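Local atomic coordinates of CD180 antigen (PDB entry 3T6Q), a protein that may cooperate with MD-1 and TLR4 in the innate response of B cells to bacterial lipopolysaccharide, leading to NF-kappa-B activation. Residues Asn214-Leu222 with Ala246-Met254; Leu280-Ser291 with Thr302-Phe313. One frame throughout, in Å; residues are numbered along the deposited sequence. Where two conformers were deposited one is given.

Interaction 1: Asn214-Leu222 with Ala246-Met254; sequences NLLVIFKGL and AVFEGLCEM. With CU (copper (II) ion), chain J.
Phe219 of the short helix 215-221 fills the seam against the 3-10 turns of 246-252, two neighbouring coils on the convex side of a leucine-rich-repeat solenoid. Its CG lies anti to the carbonyl carbon (chi1 -70°), which carries the ring across to the second segment. There it runs beside Phe248, CE2 meeting Phe248 CD1 at 3.4 Å; Phe219 approaches the rim of the Phe248 ring, and the two planes stand at 69°. Leu251 CD1 reaches Phe219 CE1 obliquely, 4.0 Å away, while Met254 SD lies at the edge of the Phe219 ring, near its plane. A large flat side chain suits this place because it can touch all these apolar neighbours at once, and Leu232 and Ile259 of the following coils extend the core beyond it.

At one end Leu215 CB presses on Val247 CG1 at 3.5 Å, a tight carbon pair; the same methyl lies over one face of the Phe248 ring, toward its rim. At the other end Met254, extended until its chain bends at chi3 (61°), turns its CE onto Leu222 CB. Beside Phe219, Gly250, with no side chain, lets its CA come within 3.8 Å of Phe219 O, so the two backbones pass close together.

Where the backbones meet, water mediates the polar contacts. One water donates to Val247 O and accepts from Gly250 N, with a weak bond to Leu216 O. A second joins Phe219 O to Gly250 O, 2.8 Å from each. On the outer side, Glu249 OE2 binds copper at 2.0 Å, with His275 as the other protein ligand.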
loop_
_atom_site.group_PDB
_atom_site.type_symbol
_atom_site.label_atom_id
_atom_site.label_comp_id
_atom_site.label_asym_id
_atom_site.label_seq_id
_atom_site.Cartn_x
_atom_site.Cartn_y
_atom_site.Cartn_z
ATOM N N ASN A 214 -8.798 19.940 7.642
ATOM C CA ASN A 214 -9.346 21.219 7.170
ATOM C C ASN A 214 -10.871 21.283 7.167
ATOM O O ASN A 214 -11.511 21.132 6.122
ATOM C CB ASN A 214 -8.732 21.659 5.821
ATOM C CG ASN A 214 -8.837 23.179 5.587
ATOM O OD1 ASN A 214 -9.784 23.848 6.052
ATOM N ND2 ASN A 214 -7.865 23.731 4.850
ATOM N N LEU A 215 -11.432 21.513 8.367
ATOM C CA LEU A 215 -12.861 21.541 8.551
ATOM C C LEU A 215 -13.528 22.612 7.651
ATOM O O LEU A 215 -14.588 22.375 7.107
ATOM C CB LEU A 215 -13.199 21.810 10.020
ATOM C CG LEU A 215 -13.072 20.643 11.011
ATOM C CD1 LEU A 215 -13.402 21.108 12.433
ATOM C CD2 LEU A 215 -14.007 19.510 10.591
ATOM N N LEU A 216 -12.873 23.756 7.486
ATOM C CA LEU A 216 -13.425 24.890 6.713
ATOM C C LEU A 216 -13.738 24.409 5.295
ATOM O O LEU A 216 -14.841 24.657 4.784
ATOM C CB LEU A 216 -12.421 26.048 6.674
ATOM C CG LEU A 216 -12.762 27.549 6.654
ATOM C CD1 LEU A 216 -11.599 28.301 6.011
ATOM C CD2 LEU A 216 -14.013 27.821 5.883
ATOM N N VAL A 217 -12.788 23.681 4.691
ATOM C CA VAL A 217 -12.900 23.120 3.346
ATOM C C VAL A 217 -14.081 22.177 3.217
ATOM O O VAL A 217 -14.793 22.233 2.210
ATOM C CB VAL A 217 -11.592 22.401 2.892
ATOM C CG1 VAL A 217 -11.846 21.334 1.830
ATOM C CG2 VAL A 217 -10.584 23.411 2.393
ATOM N N ILE A 218 -14.286 21.328 4.234
ATOM C CA ILE A 218 -15.368 20.354 4.218
ATOM C C ILE A 218 -16.742 21.058 4.249
ATOM O O ILE A 218 -17.628 20.751 3.441
ATOM C CB ILE A 218 -15.291 19.354 5.438
ATOM C CG1 ILE A 218 -13.998 18.528 5.448
ATOM C CG2 ILE A 218 -16.482 18.407 5.454
ATOM C CD1 ILE A 218 -13.683 17.721 4.196
ATOM N N PHE A 219 -16.950 21.932 5.232
ATOM C CA PHE A 219 -18.236 22.635 5.342
ATOM C C PHE A 219 -18.545 23.432 4.068
ATOM O O PHE A 219 -19.649 23.363 3.542
ATOM C CB PHE A 219 -18.284 23.544 6.580
ATOM C CG PHE A 219 -18.353 22.779 7.903
ATOM C CD1 PHE A 219 -19.454 22.011 8.222
ATOM C CD2 PHE A 219 -17.286 22.836 8.803
ATOM C CE1 PHE A 219 -19.508 21.294 9.422
ATOM C CE2 PHE A 219 -17.324 22.131 9.995
ATOM C CZ PHE A 219 -18.445 21.379 10.309
ATOM N N LYS A 220 -17.568 24.176 3.568
ATOM C CA LYS A 220 -17.776 24.892 2.317
ATOM C C LYS A 220 -18.104 23.955 1.126
ATOM O O LYS A 220 -19.053 24.197 0.362
ATOM C CB LYS A 220 -16.587 25.815 2.044
ATOM C CG LYS A 220 -16.622 26.526 0.693
ATOM C CD LYS A 220 -15.310 27.285 0.499
ATOM C CE LYS A 220 -15.073 28.251 1.658
ATOM N NZ LYS A 220 -13.949 29.194 1.357
ATOM N N GLY A 221 -17.359 22.859 1.007
ATOM C CA GLY A 221 -17.541 21.899 -0.075
ATOM C C GLY A 221 -18.868 21.175 -0.024
ATOM O O GLY A 221 -19.404 20.804 -1.049
ATOM N N LEU A 222 -19.422 21.000 1.171
ATOM C CA LEU A 222 -20.709 20.298 1.335
ATOM C C LEU A 222 -21.957 21.163 1.148
ATOM O O LEU A 222 -23.096 20.708 1.383
ATOM C CB LEU A 222 -20.786 19.650 2.731
ATOM C CG LEU A 222 -19.745 18.561 3.065
ATOM C CD1 LEU A 222 -20.076 17.902 4.403
ATOM C CD2 LEU A 222 -19.620 17.494 1.996
ATOM N N ALA A 246 -15.540 30.963 12.797
ATOM C CA ALA A 246 -15.233 31.000 11.346
ATOM C C ALA A 246 -15.253 29.638 10.642
ATOM O O ALA A 246 -15.643 29.551 9.487
ATOM C CB ALA A 246 -13.892 31.685 11.070
ATOM N N VAL A 247 -14.786 28.588 11.329
ATOM C CA VAL A 247 -14.666 27.273 10.737
ATOM C C VAL A 247 -16.008 26.751 10.186
ATOM O O VAL A 247 -16.047 26.038 9.187
ATOM C CB VAL A 247 -14.065 26.295 11.801
ATOM C CG1 VAL A 247 -14.230 24.847 11.388
ATOM C CG2 VAL A 247 -12.584 26.628 12.065
ATOM N N PHE A 248 -17.105 27.103 10.845
ATOM C CA PHE A 248 -18.414 26.453 10.613
ATOM C C PHE A 248 -19.372 27.183 9.665
ATOM O O PHE A 248 -20.529 26.769 9.509
ATOM C CB PHE A 248 -19.108 26.233 11.957
ATOM C CG PHE A 248 -18.267 25.429 12.923
ATOM C CD1 PHE A 248 -17.977 24.076 12.658
ATOM C CD2 PHE A 248 -17.744 26.016 14.058
ATOM C CE1 PHE A 248 -17.196 23.320 13.539
ATOM C CE2 PHE A 248 -16.941 25.268 14.939
ATOM C CZ PHE A 248 -16.677 23.922 14.675
ATOM N N GLU A 249 -18.889 28.262 9.057
ATOM C CA GLU A 249 -19.722 29.133 8.183
ATOM C C GLU A 249 -20.551 28.351 7.155
ATOM O O GLU A 249 -21.743 28.637 6.970
ATOM C CB GLU A 249 -18.808 30.176 7.504
ATOM C CG GLU A 249 -18.318 31.251 8.482
ATOM C CD GLU A 249 -19.429 32.181 8.968
ATOM O OE1 GLU A 249 -19.642 33.252 8.316
ATOM O OE2 GLU A 249 -20.111 31.889 9.999
ATOM N N GLY A 250 -19.934 27.345 6.512
ATOM C CA GLY A 250 -20.625 26.530 5.486
ATOM C C GLY A 250 -21.830 25.762 6.003
ATOM O O GLY A 250 -22.745 25.403 5.253
ATOM N N LEU A 251 -21.856 25.475 7.290
ATOM C CA LEU A 251 -23.002 24.710 7.827
ATOM C C LEU A 251 -24.359 25.426 7.677
ATOM O O LEU A 251 -25.401 24.775 7.709
ATOM C CB LEU A 251 -22.774 24.420 9.322
ATOM C CG LEU A 251 -23.529 23.318 10.045
ATOM C CD1 LEU A 251 -23.416 21.992 9.286
ATOM C CD2 LEU A 251 -22.866 23.180 11.426
ATOM N N CYS A 252 -24.326 26.757 7.551
ATOM C CA CYS A 252 -25.519 27.572 7.368
ATOM C C CYS A 252 -26.185 27.309 5.998
ATOM O O CYS A 252 -27.337 27.743 5.768
ATOM C CB CYS A 252 -25.151 29.082 7.520
ATOM S SG CYS A 252 -25.282 29.712 9.203
ATOM N N GLU A 253 -25.457 26.648 5.079
ATOM C CA GLU A 253 -25.981 26.363 3.735
ATOM C C GLU A 253 -26.152 24.871 3.440
ATOM O O GLU A 253 -26.047 24.466 2.289
ATOM C CB GLU A 253 -25.072 26.982 2.673
ATOM C CG GLU A 253 -24.849 28.481 2.876
ATOM C CD GLU A 253 -24.287 29.157 1.634
ATOM O OE1 GLU A 253 -23.031 29.268 1.491
ATOM O OE2 GLU A 253 -25.112 29.574 0.782
ATOM N N MET A 254 -26.412 24.105 4.510
ATOM C CA MET A 254 -26.431 22.644 4.506
ATOM C C MET A 254 -27.578 22.163 5.363
ATOM O O MET A 254 -28.036 22.850 6.262
ATOM C CB MET A 254 -25.131 22.090 5.119
ATOM C CG MET A 254 -23.904 22.283 4.261
ATOM S SD MET A 254 -22.459 21.790 5.201
ATOM C CE MET A 254 -22.820 20.055 5.530
HETATM CU CU CU J . -21.473 33.232 10.589
HETATM O O HOH W 1 -17.109 26.603 6.577
HETATM O O HOH W 2 -21.613 25.166 2.686
#

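Interaction 2: Leu280-Ser291 with Thr302-Phe313; sequences LQELDLTATHLS and TLKKLVLSANKF
Leu283 and Leu306 lie side by side in adjacent parallel strands, 282-284 and 305-307, whose axes run 4.8 Å apart. Backbone bonds form a ladder: Leu283 N donates to Lys305 O, Val307 N to Leu283 O and Leu285 N to Val307 O. Gln281 O starts it by accepting from both Lys304 N and Lys305 N.

The apolar contacts lie on the leucine face, where Leu283 CD2 meets Leu306 CD1 at 3.9 Å. Leu303 CD1 packs on Leu283 CB, and Leu308 CD2 touches both Leu285 and Leu290; branched, flexible leucines interlock well in such a core.

Polar side chains lie before the strands and on the face opposite the leucines. Lys304, bent at chi2 and chi4, brings NZ in the carbonyl plane onto a lone pair of Gln281 OE1, 2.9 Å away. On the face turned away from Leu283 and Leu306, Glu282 and Lys305 run alongside each other, their charged ends joined through a water. Asp284 OD1 makes an Asx turn with Thr286 N and also accepts from Thr286 OG1.

Asn311 ND2 donates almost straight (177°) to Leu285 O, which Thr288 OG1 approaches from the other face; OD1 accepts from Thr288 N at 2.8 Å and from Leu290 N, the latter above its carbonyl plane. An amide, both donor and acceptor, can satisfy backbone groups of the preceding coil in a buried turn: one rung of the asparagine ladder characteristic of leucine-rich repeats, joining LRR 10 to LRR 9.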
loop_
_atom_site.group_PDB
_atom_site.type_symbol
_atom_site.label_atom_id
_atom_site.label_comp_id
_atom_site.label_asym_id
_atom_site.label_seq_id
_atom_site.Cartn_x
_atom_site.Cartn_y
_atom_site.Cartn_z
ATOM N N LEU A 280 -29.463 21.673 13.506
ATOM C CA LEU A 280 -29.032 20.376 14.090
ATOM C C LEU A 280 -29.982 19.810 15.132
ATOM O O LEU A 280 -30.523 20.532 15.976
ATOM C CB LEU A 280 -27.627 20.438 14.710
ATOM C CG LEU A 280 -26.377 20.244 13.829
ATOM C CD1 LEU A 280 -26.269 18.848 13.251
ATOM C CD2 LEU A 280 -26.293 21.287 12.713
ATOM N N GLN A 281 -30.166 18.496 15.064
ATOM C CA GLN A 281 -30.894 17.794 16.097
ATOM C C GLN A 281 -29.964 17.208 17.159
ATOM O O GLN A 281 -30.361 17.088 18.322
ATOM C CB GLN A 281 -31.767 16.703 15.476
ATOM C CG GLN A 281 -32.798 17.249 14.451
ATOM C CD GLN A 281 -33.730 18.291 15.023
ATOM O OE1 GLN A 281 -34.515 18.020 15.940
ATOM N NE2 GLN A 281 -33.668 19.494 14.470
ATOM N N GLU A 282 -28.756 16.798 16.754
ATOM C CA GLU A 282 -27.850 16.118 17.675
ATOM C C GLU A 282 -26.463 16.679 17.481
ATOM O O GLU A 282 -26.022 16.863 16.322
ATOM C CB GLU A 282 -27.758 14.627 17.386
ATOM C CG GLU A 282 -29.087 13.929 17.274
ATOM C CD GLU A 282 -28.926 12.409 17.347
ATOM O OE1 GLU A 282 -27.778 11.903 17.648
ATOM O OE2 GLU A 282 -29.954 11.741 17.091
ATOM N N LEU A 283 -25.792 16.965 18.597
ATOM C CA LEU A 283 -24.433 17.520 18.538
ATOM C C LEU A 283 -23.546 16.747 19.528
ATOM O O LEU A 283 -23.886 16.582 20.722
ATOM C CB LEU A 283 -24.422 19.033 18.861
ATOM C CG LEU A 283 -23.081 19.699 19.201
ATOM C CD1 LEU A 283 -22.214 19.675 17.940
ATOM C CD2 LEU A 283 -23.417 21.115 19.628
ATOM N N ASP A 284 -22.424 16.268 19.028
ATOM C CA ASP A 284 -21.503 15.471 19.877
ATOM C C ASP A 284 -20.172 16.200 20.047
ATOM O O ASP A 284 -19.397 16.334 19.086
ATOM C CB ASP A 284 -21.261 14.085 19.255
ATOM C CG ASP A 284 -20.593 13.115 20.237
ATOM O OD1 ASP A 284 -19.624 13.530 20.947
ATOM O OD2 ASP A 284 -21.081 11.956 20.328
ATOM N N LEU A 285 -19.877 16.617 21.277
ATOM C CA LEU A 285 -18.615 17.335 21.584
ATOM C C LEU A 285 -17.727 16.538 22.554
ATOM O O LEU A 285 -17.083 17.114 23.436
ATOM C CB LEU A 285 -18.946 18.712 22.128
ATOM C CG LEU A 285 -19.690 19.648 21.131
ATOM C CD1 LEU A 285 -20.213 20.884 21.865
ATOM C CD2 LEU A 285 -18.764 20.082 19.990
ATOM N N THR A 286 -17.725 15.209 22.388
ATOM C CA THR A 286 -16.947 14.297 23.225
ATOM C C THR A 286 -15.462 14.686 23.245
ATOM O O THR A 286 -14.844 14.887 22.171
ATOM C CB THR A 286 -17.075 12.848 22.732
ATOM O OG1 THR A 286 -18.416 12.413 22.909
ATOM C CG2 THR A 286 -16.124 11.904 23.588
ATOM N N ALA A 287 -14.917 14.845 24.441
ATOM C CA ALA A 287 -13.453 15.039 24.622
ATOM C C ALA A 287 -12.900 16.247 23.848
ATOM O O ALA A 287 -11.858 16.128 23.198
ATOM C CB ALA A 287 -12.704 13.761 24.246
ATOM N N THR A 288 -13.562 17.391 23.952
ATOM C CA THR A 288 -13.160 18.580 23.201
ATOM C C THR A 288 -12.474 19.618 24.083
ATOM O O THR A 288 -12.362 20.809 23.697
ATOM C CB THR A 288 -14.368 19.249 22.473
ATOM O OG1 THR A 288 -15.472 19.433 23.395
ATOM C CG2 THR A 288 -14.775 18.386 21.218
ATOM N N HIS A 289 -11.977 19.177 25.243
ATOM C CA HIS A 289 -11.275 20.059 26.241
ATOM C C HIS A 289 -12.127 21.179 26.796
ATOM O O HIS A 289 -11.616 22.226 27.183
ATOM C CB HIS A 289 -9.992 20.611 25.645
ATOM C CG HIS A 289 -9.101 19.541 25.084
ATOM N ND1 HIS A 289 -8.124 18.955 25.814
ATOM C CD2 HIS A 289 -9.123 18.880 23.843
ATOM C CE1 HIS A 289 -7.518 18.003 25.067
ATOM N NE2 HIS A 289 -8.124 17.969 23.859
ATOM N N LEU A 290 -13.443 20.997 26.815
ATOM C CA LEU A 290 -14.347 21.996 27.423
ATOM C C LEU A 290 -14.268 22.024 28.946
ATOM O O LEU A 290 -14.370 20.963 29.598
ATOM C CB LEU A 290 -15.814 21.723 27.011
ATOM C CG LEU A 290 -16.210 21.836 25.530
ATOM C CD1 LEU A 290 -17.643 21.294 25.242
ATOM C CD2 LEU A 290 -16.083 23.290 25.113
ATOM N N SER A 291 -14.108 23.219 29.514
ATOM C CA SER A 291 -14.131 23.387 30.981
ATOM C C SER A 291 -15.406 24.121 31.402
ATOM O O SER A 291 -15.776 24.132 32.581
ATOM C CB SER A 291 -12.903 24.169 31.452
ATOM O OG SER A 291 -12.858 25.414 30.785
ATOM N N THR A 302 -33.018 24.769 19.551
ATOM C CA THR A 302 -33.874 23.612 19.150
ATOM C C THR A 302 -33.133 22.266 19.030
ATOM O O THR A 302 -33.718 21.265 18.599
ATOM C CB THR A 302 -34.736 23.890 17.879
ATOM O OG1 THR A 302 -33.896 23.916 16.721
ATOM C CG2 THR A 302 -35.492 25.260 17.979
ATOM N N LEU A 303 -31.869 22.219 19.486
ATOM C CA LEU A 303 -31.131 20.967 19.572
ATOM C C LEU A 303 -31.863 19.980 20.493
ATOM O O LEU A 303 -32.344 20.389 21.557
ATOM C CB LEU A 303 -29.711 21.241 20.168
ATOM C CG LEU A 303 -28.727 20.077 20.116
ATOM C CD1 LEU A 303 -28.254 19.877 18.683
ATOM C CD2 LEU A 303 -27.592 20.395 21.100
ATOM N N LYS A 304 -31.928 18.700 20.093
ATOM C CA LYS A 304 -32.580 17.673 20.907
ATOM C C LYS A 304 -31.594 16.818 21.745
ATOM O O LYS A 304 -31.908 16.408 22.876
ATOM C CB LYS A 304 -33.442 16.771 20.015
ATOM C CG LYS A 304 -34.422 17.554 19.110
ATOM C CD LYS A 304 -35.379 18.455 19.903
ATOM C CE LYS A 304 -36.545 18.925 18.986
ATOM N NZ LYS A 304 -35.938 19.681 17.849
ATOM N N LYS A 305 -30.425 16.536 21.186
ATOM C CA LYS A 305 -29.471 15.617 21.861
ATOM C C LYS A 305 -28.106 16.269 21.903
ATOM O O LYS A 305 -27.636 16.781 20.882
ATOM C CB LYS A 305 -29.377 14.246 21.161
ATOM C CG LYS A 305 -30.755 13.593 20.969
ATOM C CD LYS A 305 -30.659 12.128 20.506
ATOM C CE LYS A 305 -32.015 11.557 20.142
ATOM N NZ LYS A 305 -31.944 10.066 20.156
ATOM N N LEU A 306 -27.474 16.228 23.073
ATOM C CA LEU A 306 -26.178 16.841 23.264
ATOM C C LEU A 306 -25.251 15.878 24.030
ATOM O O LEU A 306 -25.637 15.308 25.058
ATOM C CB LEU A 306 -26.313 18.173 24.043
ATOM C CG LEU A 306 -25.035 18.972 24.347
ATOM C CD1 LEU A 306 -24.291 19.418 23.069
ATOM C CD2 LEU A 306 -25.347 20.175 25.260
ATOM N N VAL A 307 -24.033 15.706 23.521
ATOM C CA VAL A 307 -23.090 14.865 24.204
ATOM C C VAL A 307 -21.908 15.738 24.627
ATOM O O VAL A 307 -21.232 16.328 23.765
ATOM C CB VAL A 307 -22.579 13.736 23.303
ATOM C CG1 VAL A 307 -21.524 12.882 24.069
ATOM C CG2 VAL A 307 -23.737 12.834 22.826
ATOM N N LEU A 308 -21.655 15.822 25.927
ATOM C CA LEU A 308 -20.505 16.641 26.465
ATOM C C LEU A 308 -19.578 15.755 27.301
ATOM O O LEU A 308 -18.873 16.217 28.201
ATOM C CB LEU A 308 -21.050 17.746 27.368
ATOM C CG LEU A 308 -21.990 18.792 26.704
ATOM C CD1 LEU A 308 -22.554 19.779 27.725
ATOM C CD2 LEU A 308 -21.271 19.513 25.599
ATOM N N SER A 309 -19.632 14.468 27.015
ATOM C CA SER A 309 -18.795 13.477 27.724
ATOM C C SER A 309 -17.309 13.747 27.556
ATOM O O SER A 309 -16.873 14.320 26.532
ATOM C CB SER A 309 -19.135 12.104 27.163
ATOM O OG SER A 309 -20.508 11.831 27.423
ATOM N N ALA A 310 -16.541 13.307 28.559
ATOM C CA ALA A 310 -15.088 13.246 28.505
ATOM C C ALA A 310 -14.446 14.634 28.422
ATOM O O ALA A 310 -13.351 14.785 27.901
ATOM C CB ALA A 310 -14.598 12.299 27.389
ATOM N N ASN A 311 -15.154 15.632 28.936
ATOM C CA ASN A 311 -14.656 16.998 29.016
ATOM C C ASN A 311 -14.160 17.270 30.436
ATOM O O ASN A 311 -13.954 16.302 31.188
ATOM C CB ASN A 311 -15.767 17.921 28.546
ATOM C CG ASN A 311 -15.807 17.946 27.028
ATOM O OD1 ASN A 311 -14.770 18.117 26.411
ATOM N ND2 ASN A 311 -16.944 17.599 26.438
ATOM N N LYS A 312 -14.019 18.539 30.834
ATOM C CA LYS A 312 -13.407 18.828 32.123
ATOM C C LYS A 312 -14.129 19.910 32.901
ATOM O O LYS A 312 -13.520 20.809 33.431
ATOM C CB LYS A 312 -11.880 19.077 32.038
ATOM C CG LYS A 312 -11.452 19.911 30.864
ATOM C CD LYS A 312 -9.926 20.048 30.726
ATOM C CE LYS A 312 -9.618 21.330 29.923
ATOM N NZ LYS A 312 -8.168 21.507 29.610
ATOM N N PHE A 313 -15.442 19.785 32.996
ATOM C CA PHE A 313 -16.238 20.703 33.830
ATOM C C PHE A 313 -15.954 20.449 35.288
ATOM O O PHE A 313 -15.678 19.290 35.674
ATOM C CB PHE A 313 -17.744 20.472 33.586
ATOM C CG PHE A 313 -18.137 20.649 32.124
ATOM C CD1 PHE A 313 -18.172 21.921 31.546
ATOM C CD2 PHE A 313 -18.396 19.537 31.316
ATOM C CE1 PHE A 313 -18.469 22.072 30.185
ATOM C CE2 PHE A 313 -18.708 19.674 29.971
ATOM C CZ PHE A 313 -18.748 20.940 29.398
HETATM O O HOH W 3 -29.189 9.334 18.585
HETATM O O HOH W 4 -11.508 16.773 26.921
#

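Followed from the N terminus, the chain first forms helix 215-221, passes through strand 226-231 and returns at 246-254, so interaction 1 closes a loop with 23 residues between its segments. Strand 255-260 then leads on to interaction 2, which joins 280-291 to 302-313 across a shorter 10-residue connection. The two loops follow in series and neither nest nor cross. Interaction 1 ties coils together on the convex side, interaction 2 along the concave strand row, with centres about 19 Å apart. They meet in the shared hydrophobic core, where Leu251 CD2 packs on Leu280 CD2 at 4.1 Å, while strand 255-260 pairs with 282-284 between them.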